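ABC-type amino acid transport system, permease component (Caldanaerobacter subterraneus subsp. tengcongensis MB4, PDB 4YMU) probably carries amino acids across the cell membrane as the transmembrane subunit of an ABC importer, and holds bound arginine within its helices. Local coordinates at residues I97-Y102 with G150-V155. Numbering follows the deposited sequence.
Sequences INSSAY and GNEFIV. With ARG (arginine), chain I.
Ser99 on helix 87-112 and Glu152 on helix 129-160 face each other with their CA atoms 7.8 Å apart, the nearest CA pair of the two segments. In the membrane-domain fold of binding-protein-dependent ABC permeases, these helices form part of the pocket around the guanidinium of a bound arginine, which lies beside the Ser99-Glu152 pair. Ser99 OG donates a 2.8 Å hydrogen bond to Glu152 OE2, which accepts on its anti lone pair, away from OE1. The Glu152 chain, bent at chi2 (75°), brings its carboxylate to the guanidinium, where OE1 accepts from ligand NH2 at 3.0 Å and OE2 from ligand NH1 at 2.8 Å. OE2 thus has two donors, and the Ser99 bond is consistent with steadying the carboxylate. Tyr102 lays one ring face against the guanidinium, ligand NE standing 3.3 Å above the ring plane and offset toward its rim. Replacing Tyr102 with an alanine is likely to strip the aromatic cover from that side of the guanidinium and leave it freer to tilt. Leu67 and Glu159, together with Glu159 and Lys158 of the second subunit, also hydrogen-bond the ligand. With CG anti to the backbone N (chi1 -176°), Asn98 presents OD1 to two ligand donors, NE at 2.8 Å and NH1 at 3.0 Å.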
loop_
_atom_site.group_PDB
_atom_site.type_symbol
_atom_site.label_atom_id
_atom_site.label_comp_id
_atom_site.label_asym_id
_atom_site.label_seq_id
_atom_site.Cartn_x
_atom_site.Cartn_y
_atom_site.Cartn_z
ATOM N N ILE C 97 29.244 9.111 0.379
ATOM C CA ILE C 97 28.629 9.629 1.603
ATOM C C ILE C 97 27.132 9.893 1.380
ATOM O O ILE C 97 26.264 9.410 2.149
ATOM C CB ILE C 97 29.373 10.885 2.117
ATOM C CG1 ILE C 97 30.628 10.485 2.908
ATOM C CG2 ILE C 97 28.482 11.749 2.973
ATOM C CD1 ILE C 97 31.686 11.609 2.975
ATOM N N ASN C 98 26.833 10.641 0.319
ATOM C CA ASN C 98 25.449 10.940 -0.048
ATOM C C ASN C 98 24.613 9.640 -0.120
ATOM O O ASN C 98 23.569 9.471 0.561
ATOM C CB ASN C 98 25.459 11.689 -1.386
ATOM C CG ASN C 98 24.081 12.148 -1.825
ATOM O OD1 ASN C 98 23.477 11.553 -2.718
ATOM N ND2 ASN C 98 23.576 13.211 -1.208
ATOM N N SER C 99 25.137 8.703 -0.903
ATOM C CA SER C 99 24.536 7.405 -1.073
ATOM C C SER C 99 24.426 6.692 0.259
ATOM O O SER C 99 23.487 5.948 0.463
ATOM C CB SER C 99 25.330 6.544 -2.053
ATOM O OG SER C 99 24.670 5.302 -2.261
ATOM N N SER C 100 25.379 6.899 1.161
ATOM C CA SER C 100 25.327 6.189 2.437
ATOM C C SER C 100 24.071 6.613 3.183
ATOM O O SER C 100 23.361 5.777 3.758
ATOM C CB SER C 100 26.558 6.460 3.301
ATOM O OG SER C 100 26.434 7.696 3.980
ATOM N N ALA C 101 23.785 7.910 3.169
ATOM C CA ALA C 101 22.573 8.362 3.841
ATOM C C ALA C 101 21.316 7.734 3.208
ATOM O O ALA C 101 20.453 7.125 3.908
ATOM C CB ALA C 101 22.485 9.867 3.826
ATOM N N TYR C 102 21.202 7.872 1.887
ATOM C CA TYR C 102 19.997 7.351 1.231
ATOM C C TYR C 102 19.837 5.833 1.426
ATOM O O TYR C 102 18.724 5.335 1.618
ATOM C CB TYR C 102 19.952 7.753 -0.244
ATOM C CG TYR C 102 19.689 9.234 -0.434
ATOM C CD1 TYR C 102 18.393 9.723 -0.542
ATOM C CD2 TYR C 102 20.744 10.150 -0.488
ATOM C CE1 TYR C 102 18.148 11.081 -0.713
ATOM C CE2 TYR C 102 20.514 11.509 -0.659
ATOM C CZ TYR C 102 19.219 11.975 -0.772
ATOM O OH TYR C 102 18.981 13.329 -0.938
ATOM N N GLY C 150 19.305 -1.509 -6.157
ATOM C CA GLY C 150 19.467 -1.516 -7.600
ATOM C C GLY C 150 18.987 -0.212 -8.202
ATOM O O GLY C 150 19.557 0.296 -9.164
ATOM N N ASN C 151 17.929 0.331 -7.617
ATOM C CA ASN C 151 17.377 1.595 -8.057
ATOM C C ASN C 151 18.245 2.774 -7.635
ATOM O O ASN C 151 18.284 3.801 -8.310
ATOM C CB ASN C 151 15.981 1.751 -7.486
ATOM C CG ASN C 151 15.420 3.132 -7.684
ATOM O OD1 ASN C 151 15.434 3.949 -6.765
ATOM N ND2 ASN C 151 14.906 3.400 -8.877
ATOM N N GLU C 152 18.926 2.633 -6.503
ATOM C CA GLU C 152 19.804 3.681 -6.019
ATOM C C GLU C 152 20.939 3.884 -7.010
ATOM O O GLU C 152 21.227 5.007 -7.410
ATOM C CB GLU C 152 20.318 3.342 -4.618
ATOM C CG GLU C 152 21.560 4.116 -4.167
ATOM C CD GLU C 152 21.289 5.571 -3.781
ATOM O OE1 GLU C 152 20.195 6.108 -4.075
ATOM O OE2 GLU C 152 22.192 6.177 -3.158
ATOM N N PHE C 153 21.542 2.773 -7.425
ATOM C CA PHE C 153 22.601 2.764 -8.418
ATOM C C PHE C 153 22.183 3.503 -9.682
ATOM O O PHE C 153 22.921 4.341 -10.184
ATOM C CB PHE C 153 22.957 1.320 -8.767
ATOM C CG PHE C 153 23.963 1.185 -9.878
ATOM C CD1 PHE C 153 23.551 1.093 -11.202
ATOM C CD2 PHE C 153 25.323 1.157 -9.600
ATOM C CE1 PHE C 153 24.476 0.969 -12.227
ATOM C CE2 PHE C 153 26.252 1.028 -10.615
ATOM C CZ PHE C 153 25.827 0.934 -11.934
ATOM N N ILE C 154 21.001 3.190 -10.200
ATOM C CA ILE C 154 20.543 3.824 -11.433
ATOM C C ILE C 154 20.474 5.337 -11.258
ATOM O O ILE C 154 20.903 6.090 -12.132
ATOM C CB ILE C 154 19.167 3.279 -11.885
ATOM C CG1 ILE C 154 19.274 1.797 -12.266
ATOM C CG2 ILE C 154 18.605 4.095 -13.044
ATOM C CD1 ILE C 154 17.968 1.188 -12.720
ATOM N N VAL C 155 19.967 5.773 -10.110
ATOM C CA VAL C 155 19.843 7.194 -9.813
ATOM C C VAL C 155 21.231 7.845 -9.708
ATOM O O VAL C 155 21.449 8.970 -10.184
ATOM C CB VAL C 155 19.082 7.410 -8.498
ATOM C CG1 VAL C 155 19.148 8.865 -8.070
ATOM C CG2 VAL C 155 17.643 6.986 -8.662
HETATM N N ARG I . 20.342 15.669 -6.645
HETATM C CA ARG I . 19.636 15.629 -5.363
HETATM C C ARG I . 20.458 16.233 -4.238
HETATM O O ARG I . 19.950 16.424 -3.126
HETATM C CB ARG I . 19.275 14.197 -4.978
HETATM C CG ARG I . 20.443 13.332 -4.589
HETATM C CD ARG I . 19.982 11.890 -4.448
HETATM N NE ARG I . 21.005 11.029 -3.868
HETATM C CZ ARG I . 20.931 9.706 -3.829
HETATM N NH1 ARG I . 21.913 9.002 -3.280
HETATM N NH2 ARG I . 19.878 9.084 -4.350
HETATM O OXT ARG I . 21.644 16.510 -4.416
#